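Local structure of PrgB (Enterococcus faecalis, 6EVU) at residues Ser191-Ala196 with Gly278-Ser283; Gly48-Lys53 with Leu103-Lys108; Asp67-Leu72 with Glu91-Ser96. The protein promotes aggregation, biofilm formation and conjugation through DNA binding and compaction, and is represented here by its adhesin domain. One frame throughout, in Å; residues are numbered along the deposited sequence. Where two conformers were deposited one is given.

Contact 1: residues Ser191-Ala196 with Gly278-Ser283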
# COMPACT_ATOMS: atom_id res chain seq x y z
N SER A 191 20.11 5.45 12.37
CA SER A 191 19.63 4.14 11.93
C SER A 191 18.14 4.25 11.62
O SER A 191 17.29 3.65 12.29
CB SER A 191 19.92 3.09 13.00
OG SER A 191 21.34 3.01 13.23
N PRO A 192 17.79 5.02 10.57
CA PRO A 192 16.39 5.18 10.20
C PRO A 192 15.72 3.87 9.86
O PRO A 192 16.36 2.87 9.51
CB PRO A 192 16.46 6.10 8.98
CG PRO A 192 17.84 5.90 8.41
CD PRO A 192 18.71 5.66 9.61
N PHE A 193 14.40 3.87 10.01
CA PHE A 193 13.57 2.78 9.49
C PHE A 193 13.58 2.81 7.98
O PHE A 193 13.52 3.89 7.37
CB PHE A 193 12.11 2.95 9.92
CG PHE A 193 11.84 2.69 11.36
CD1 PHE A 193 12.74 2.00 12.16
CD2 PHE A 193 10.66 3.15 11.92
CE1 PHE A 193 12.41 1.74 13.52
CE2 PHE A 193 10.36 2.89 13.25
CZ PHE A 193 11.20 2.23 14.04
N ALA A 194 13.63 1.64 7.37
CA ALA A 194 13.47 1.53 5.93
C ALA A 194 12.35 0.55 5.63
O ALA A 194 12.30 -0.56 6.18
CB ALA A 194 14.78 1.12 5.25
N TYR A 195 11.48 0.93 4.71
CA TYR A 195 10.36 0.08 4.35
C TYR A 195 10.16 0.10 2.85
O TYR A 195 10.58 1.04 2.17
CB TYR A 195 9.05 0.50 5.03
CG TYR A 195 8.67 1.99 4.97
CD1 TYR A 195 9.22 2.92 5.85
CD2 TYR A 195 7.74 2.42 4.06
CE1 TYR A 195 8.81 4.31 5.78
CE2 TYR A 195 7.30 3.75 3.99
CZ TYR A 195 7.84 4.68 4.85
OH TYR A 195 7.40 5.96 4.78
N ALA A 196 9.59 -0.99 2.34
CA ALA A 196 9.43 -1.16 0.91
C ALA A 196 8.16 -0.47 0.42
O ALA A 196 7.13 -0.45 1.11
CB ALA A 196 9.34 -2.64 0.57
N GLY A 278 11.65 8.63 12.18
CA GLY A 278 10.58 8.84 13.14
C GLY A 278 9.51 7.79 12.85
O GLY A 278 9.78 6.83 12.14
N ARG A 279 8.31 7.99 13.42
CA ARG A 279 7.18 7.11 13.15
C ARG A 279 6.88 7.05 11.65
O ARG A 279 6.82 8.08 10.96
CB ARG A 279 5.95 7.65 13.92
CG ARG A 279 4.75 6.64 13.92
CD ARG A 279 3.59 7.17 14.80
NE ARG A 279 3.95 7.28 16.22
CZ ARG A 279 3.73 8.33 16.99
NH1 ARG A 279 3.15 9.44 16.51
NH2 ARG A 279 4.10 8.26 18.26
N ILE A 280 6.68 5.83 11.15
CA ILE A 280 6.32 5.60 9.75
C ILE A 280 4.94 6.15 9.46
O ILE A 280 3.96 5.82 10.14
CB ILE A 280 6.35 4.10 9.43
CG1 ILE A 280 7.81 3.61 9.47
CG2 ILE A 280 5.69 3.82 8.06
CD1 ILE A 280 7.90 2.10 9.23
N SER A 281 4.82 6.91 8.38
CA SER A 281 3.49 7.41 8.00
C SER A 281 3.55 7.90 6.56
O SER A 281 4.48 8.61 6.20
CB SER A 281 3.07 8.55 8.90
OG SER A 281 1.72 8.95 8.61
N PHE A 282 2.61 7.48 5.73
CA PHE A 282 2.64 7.83 4.31
C PHE A 282 1.27 7.49 3.75
O PHE A 282 0.44 6.89 4.45
CB PHE A 282 3.75 7.08 3.56
CG PHE A 282 3.56 5.58 3.59
CD1 PHE A 282 3.96 4.83 4.67
CD2 PHE A 282 2.93 4.95 2.50
CE1 PHE A 282 3.72 3.47 4.73
CE2 PHE A 282 2.69 3.57 2.52
CZ PHE A 282 3.07 2.82 3.64
N SER A 283 1.02 7.89 2.48
CA SER A 283 -0.25 7.47 1.86
C SER A 283 -0.04 6.58 0.64
O SER A 283 1.00 6.65 -0.05
CB SER A 283 -1.10 8.69 1.46
OG SER A 283 -1.43 9.37 2.64

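Contact 2: residues Gly48-Lys53 with Leu103-Lys108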
# COMPACT_ATOMS: atom_id res chain seq x y z
N GLY A 48 -12.60 1.85 15.65
CA GLY A 48 -12.80 3.07 14.90
C GLY A 48 -13.59 2.94 13.62
O GLY A 48 -13.93 3.97 13.02
N GLY A 49 -13.83 1.73 13.13
CA GLY A 49 -14.52 1.57 11.85
C GLY A 49 -15.74 0.68 11.97
O GLY A 49 -15.80 -0.24 12.79
N LYS A 50 -16.73 0.97 11.12
CA LYS A 50 -17.88 0.07 11.03
C LYS A 50 -17.44 -1.22 10.34
O LYS A 50 -16.57 -1.19 9.45
CB LYS A 50 -19.02 0.69 10.23
CG LYS A 50 -19.69 1.91 10.84
CD LYS A 50 -20.85 2.36 9.89
CE LYS A 50 -21.79 3.36 10.56
NZ LYS A 50 -21.12 4.67 10.74
N PHE A 51 -17.98 -2.37 10.80
CA PHE A 51 -17.62 -3.66 10.20
C PHE A 51 -18.58 -4.00 9.08
O PHE A 51 -19.77 -3.67 9.14
CB PHE A 51 -17.65 -4.79 11.24
CG PHE A 51 -16.58 -4.65 12.28
CD1 PHE A 51 -16.90 -4.08 13.52
CD2 PHE A 51 -15.26 -5.03 12.02
CE1 PHE A 51 -15.93 -3.92 14.47
CE2 PHE A 51 -14.27 -4.88 13.00
CZ PHE A 51 -14.60 -4.32 14.21
N ILE A 52 -18.05 -4.63 8.02
CA ILE A 52 -18.85 -5.17 6.92
C ILE A 52 -19.03 -6.66 7.14
O ILE A 52 -18.04 -7.40 7.26
CB ILE A 52 -18.20 -4.90 5.57
CG1 ILE A 52 -18.02 -3.39 5.40
CG2 ILE A 52 -19.03 -5.54 4.43
CD1 ILE A 52 -17.05 -2.99 4.22
N LYS A 53 -20.27 -7.10 7.23
CA LYS A 53 -20.52 -8.54 7.30
C LYS A 53 -19.94 -9.25 6.08
O LYS A 53 -20.13 -8.82 4.94
CB LYS A 53 -22.04 -8.84 7.35
CG LYS A 53 -22.82 -8.12 8.37
CD LYS A 53 -24.30 -8.40 8.12
CE LYS A 53 -24.92 -9.06 9.30
NZ LYS A 53 -26.40 -8.96 9.17
N LEU A 103 -15.46 -0.86 6.93
CA LEU A 103 -15.72 0.30 6.08
C LEU A 103 -14.81 1.44 6.53
O LEU A 103 -14.80 1.76 7.73
CB LEU A 103 -17.18 0.75 6.19
CG LEU A 103 -17.53 1.88 5.19
CD1 LEU A 103 -17.83 1.30 3.83
CD2 LEU A 103 -18.86 2.55 5.64
N LEU A 104 -14.06 2.06 5.60
CA LEU A 104 -13.28 3.26 5.92
C LEU A 104 -14.05 4.50 5.50
O LEU A 104 -14.58 4.57 4.37
CB LEU A 104 -11.90 3.30 5.24
CG LEU A 104 -11.01 2.07 5.52
CD1 LEU A 104 -9.72 2.30 4.73
CD2 LEU A 104 -10.74 2.01 6.98
N GLU A 105 -14.12 5.49 6.40
CA GLU A 105 -14.89 6.69 6.14
C GLU A 105 -14.00 7.89 6.44
O GLU A 105 -13.10 7.82 7.27
CB GLU A 105 -16.16 6.75 7.03
CG GLU A 105 -17.11 5.56 6.74
CD GLU A 105 -18.32 5.63 7.64
OE1 GLU A 105 -18.37 4.96 8.70
OE2 GLU A 105 -19.22 6.41 7.28
N LYS A 106 -14.33 9.01 5.78
CA LYS A 106 -13.61 10.24 6.02
C LYS A 106 -13.68 10.59 7.50
O LYS A 106 -14.75 10.49 8.12
CB LYS A 106 -14.23 11.36 5.18
CG LYS A 106 -13.31 12.59 5.00
CD LYS A 106 -12.07 12.27 4.18
CE LYS A 106 -11.11 13.48 4.03
NZ LYS A 106 -10.18 13.80 5.17
N ASN A 107 -12.54 11.02 8.03
CA ASN A 107 -12.33 11.54 9.39
C ASN A 107 -12.54 10.50 10.47
O ASN A 107 -12.79 10.87 11.63
CB ASN A 107 -13.25 12.75 9.68
CG ASN A 107 -13.09 13.86 8.68
OD1 ASN A 107 -11.95 14.27 8.38
ND2 ASN A 107 -14.21 14.33 8.11
N LYS A 108 -12.49 9.21 10.13
CA LYS A 108 -12.69 8.13 11.10
C LYS A 108 -11.54 7.12 10.94
O LYS A 108 -11.70 6.09 10.27
CB LYS A 108 -14.04 7.46 10.87
CG LYS A 108 -15.20 8.45 11.14
CD LYS A 108 -16.50 8.01 10.54
CE LYS A 108 -17.56 9.14 10.74
NZ LYS A 108 -18.77 9.02 9.81
O HOH W 1 -16.38 3.35 9.57

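Contact 3: residues Asp67-Leu72 with Glu91-Ser96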
# COMPACT_ATOMS: atom_id res chain seq x y z
N ASP A 67 -12.99 -12.76 -7.46
CA ASP A 67 -11.74 -12.40 -6.83
C ASP A 67 -11.99 -11.32 -5.80
O ASP A 67 -13.01 -10.62 -5.85
CB ASP A 67 -10.76 -11.94 -7.90
CG ASP A 67 -11.29 -10.71 -8.65
OD1 ASP A 67 -12.21 -10.84 -9.50
OD2 ASP A 67 -10.79 -9.60 -8.36
N ILE A 68 -11.02 -11.12 -4.90
CA ILE A 68 -11.16 -10.12 -3.83
C ILE A 68 -11.28 -8.72 -4.39
O ILE A 68 -11.94 -7.85 -3.78
CB ILE A 68 -9.98 -10.26 -2.83
CG1 ILE A 68 -10.32 -9.45 -1.57
CG2 ILE A 68 -8.60 -9.89 -3.48
CD1 ILE A 68 -9.48 -9.85 -0.38
N PHE A 69 -10.62 -8.42 -5.52
CA PHE A 69 -10.69 -7.06 -6.03
C PHE A 69 -12.10 -6.76 -6.51
O PHE A 69 -12.59 -5.64 -6.36
CB PHE A 69 -9.65 -6.85 -7.14
CG PHE A 69 -8.23 -7.17 -6.71
CD1 PHE A 69 -7.55 -6.29 -5.89
CD2 PHE A 69 -7.62 -8.36 -7.11
CE1 PHE A 69 -6.29 -6.57 -5.46
CE2 PHE A 69 -6.31 -8.66 -6.69
CZ PHE A 69 -5.65 -7.74 -5.86
N THR A 70 -12.73 -7.74 -7.18
CA THR A 70 -14.09 -7.53 -7.66
C THR A 70 -15.02 -7.33 -6.47
O THR A 70 -15.87 -6.44 -6.51
CB THR A 70 -14.51 -8.71 -8.53
OG1 THR A 70 -13.70 -8.72 -9.73
CG2 THR A 70 -15.99 -8.57 -8.96
N LYS A 71 -14.86 -8.12 -5.41
CA LYS A 71 -15.65 -7.93 -4.20
C LYS A 71 -15.45 -6.54 -3.60
O LYS A 71 -16.41 -5.95 -3.05
CB LYS A 71 -15.31 -9.01 -3.17
CG LYS A 71 -15.80 -10.39 -3.62
CD LYS A 71 -15.36 -11.46 -2.60
CE LYS A 71 -15.83 -12.87 -3.04
NZ LYS A 71 -15.45 -13.83 -1.94
N LEU A 72 -14.24 -6.03 -3.65
CA LEU A 72 -13.94 -4.70 -3.14
C LEU A 72 -14.60 -3.57 -3.91
O LEU A 72 -14.96 -2.58 -3.34
CB LEU A 72 -12.44 -4.47 -3.07
CG LEU A 72 -11.75 -5.16 -1.91
CD1 LEU A 72 -10.26 -5.20 -2.12
CD2 LEU A 72 -12.10 -4.49 -0.60
N GLU A 91 -10.10 -15.82 2.02
CA GLU A 91 -9.75 -15.68 0.62
C GLU A 91 -8.25 -15.96 0.53
O GLU A 91 -7.48 -15.47 1.36
CB GLU A 91 -10.17 -14.29 0.07
CG GLU A 91 -9.18 -13.54 -0.86
CD GLU A 91 -8.99 -14.17 -2.25
OE1 GLU A 91 -9.98 -14.64 -2.89
OE2 GLU A 91 -7.83 -14.18 -2.70
N ALA A 92 -7.84 -16.78 -0.43
CA ALA A 92 -6.45 -17.22 -0.49
C ALA A 92 -5.48 -16.04 -0.51
O ALA A 92 -4.37 -16.14 0.06
CB ALA A 92 -6.22 -18.11 -1.72
N ASN A 93 -5.87 -14.91 -1.12
CA ASN A 93 -4.95 -13.79 -1.10
C ASN A 93 -4.72 -13.25 0.32
O ASN A 93 -3.75 -12.51 0.50
CB ASN A 93 -5.46 -12.68 -2.07
CG ASN A 93 -4.96 -12.86 -3.56
OD1 ASN A 93 -4.45 -13.89 -3.94
ND2 ASN A 93 -5.13 -11.81 -4.37
N LEU A 94 -5.55 -13.60 1.34
CA LEU A 94 -5.41 -13.07 2.70
C LEU A 94 -4.48 -13.90 3.57
O LEU A 94 -4.25 -13.54 4.73
CB LEU A 94 -6.75 -13.02 3.42
CG LEU A 94 -7.80 -12.02 2.91
CD1 LEU A 94 -9.02 -12.20 3.76
CD2 LEU A 94 -7.29 -10.60 2.98
N GLY A 95 -4.01 -15.02 3.05
CA GLY A 95 -3.27 -15.98 3.85
C GLY A 95 -4.20 -16.95 4.55
O GLY A 95 -5.41 -16.77 4.62
N SER A 96 -3.60 -18.03 5.10
CA SER A 96 -4.42 -19.12 5.63
C SER A 96 -5.22 -18.74 6.87
O SER A 96 -6.14 -19.48 7.24
CB SER A 96 -3.56 -20.37 5.92
OG SER A 96 -2.51 -20.02 6.79
O HOH W 2 -8.76 -13.07 -5.37

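Contact 1: residues Ser191-Ala196 with Gly278-Ser283
Phe-193 and Tyr-195 of strand 193-197 meet Ile-280 and Phe-282 of strand 280-287 in a face-to-face packing of two beta sheets, as in the sandwich-like adhesin domains of the antigen I/II family. The axes of the short segments 193-196 and 280-283 pass 9.6 Å apart at 33°, the spacing and modest twist expected of stacked sheets rather than of neighbouring strands. Alternation does the rest: Phe-193 and Tyr-195 point to the other sheet while Ala-194 between them points away, and Ile-280 and Phe-282 answer in the same manner on either side of Ser-281.

Ile-280 lies between the two rings of the other strand. Its CG1 is 3.8 Å from Phe-193 CD2, and its CD1 comes to 3.7 Å from Tyr-195 CD1. The other branch, CG2, sits over a face of the Tyr-195 ring, 4.1 Å from the centroid, in a CH-pi contact. This methyl lies anti to the backbone N because chi1 is -69°, which turns CG1 to Phe-193 and Tyr-195 and CG2 over the tyrosine ring. Further along, Tyr-195 CE2 touches Phe-282 CD1 at 3.6 Å; the two rings are tilted only 27° from parallel but slid apart, their centroids 5.2 Å from each other, so there is little overlap.

Tyrosine suits its place because its apolar ring fills the interface while its OH reaches a polar partner, Asn-221 OD1. Asn-221 OD1 also accepts from Ser-281 N, and Asn-221 ND2 bonds Arg-279 O, so one side-chain amide links both segments. Between the strands themselves the contact rests on apolar and ring packing, and the one phenol buried within it keeps its hydrogen bond.

Contact 2: residues Gly48-Lys53 with Leu103-Lys108
Lys-50 and Leu-103 are joined by a nearly straight backbone bond, Leu-103 N giving its hydrogen to Lys-50 O at 2.8 Å, with an N-H...O angle of 170°. On the return side the segments part, and a water stands between them: it accepts from Lys-50 N at 2.9 Å and also lies 2.9 Å from Leu-103 O. It is 2.7 Å from Glu-105 OE1 as well.

That carboxylate oxygen also draws the lysine. Lys-50 runs extended as far as CE and then bends at its last torsion, chi4 71°, which brings NZ to 3.4 Å from Glu-105 OE1 in a salt bridge whose hydrogen bond is weak. The long flexible chain suits an exposed position. Lys-108 NZ approaches the other oxygen, Glu-105 OE2, at a long 3.7 Å, placing the carboxylate amid two ammonium groups. Among the apolar groups, Ile-52 CD1 rests 4.2 Å from Leu-103 CB; both side chains are buried and also touch Asn-146 of strand 145-150.

What brings Glu-105 and Lys-108 together is a type II turn, closed by Lys-108 N bonding Glu-105 O. Asn-107 occupies its third position with a positive phi, which asparagine tolerates well. Gly-48, also at positive phi, where a CB would jam against the preceding carbonyl O, sets its own O 4.1 Å from Lys-108 CB. The whole is a loose antiparallel pairing at the 50-51 end of a sheet, with one direct bond, a water on the return side, and a turn with a salt-bridge network beyond.

Contact 3: residues Asp67-Leu72 with Glu91-Ser96
Ile-68, in the first turn of helix 68-72, supplies most of the apolar contact with Glu-91, Asn-93 and Leu-94. With CG1 anti to the backbone N (chi1 -167°), its CD1 reaches 4.1 Å from Leu-94 CD2 and, less certainly, 3.7 Å from Glu-91 CG in one of that side chain's two conformers. The other branch, CG2, faces Asn-93 ND2 at 4.1 Å; branching lets the residue meet both sides.

The amide contact with the ring is loose too. Asn-93 ND2 lies 4.1 Å from Phe-69 CE2, with the amide plane steeply inclined, 73°, to the ring.

Polar links run through water and within each segment. A water accepts from Ile-68 N at 3.0 Å; its weak bond to Glu-91 OE2 is doubtful, resting on the same conformer, as does the bond from Asn-93 N to that oxygen. Asp-67 caps the helix: its OD2 takes Thr-70 N at 2.9 Å from above the carboxylate plane, and Thr-70 OG1 bonds Asp-67 OD1 at 2.6 Å. A short acid suits this place, able to fold back on first-turn amides, which have no carbonyl of a preceding turn to bond.

The arrangement is a side-chain-capped helix start packed against the 3-10 turn 92-94, both laid on Phe-158 of strand 157-160.

Overall arrangement
From the N terminus, the chain first passes Gly-48-Lys-53, whose partner Leu-103-Lys-108 closes a loop of 49 residues. Within that loop lies contact 3, where helix 68-72 meets the turn at 92-94 across 18 intervening residues, so contact 3 closes first and the two are nested. Contact 1 follows in series, bridging 81 residues between strands 193-197 and 280-287. Contact 2 lies at the 50-51 end of the six-stranded sheet, and contact 3 packs on its strand 157-160; contact 1 joins the three-stranded sheet to the nine-stranded one. Contacts 1 and 3 lie on opposite sides of the chain's centre, their centres about 27 Å apart, and no two contacts touch.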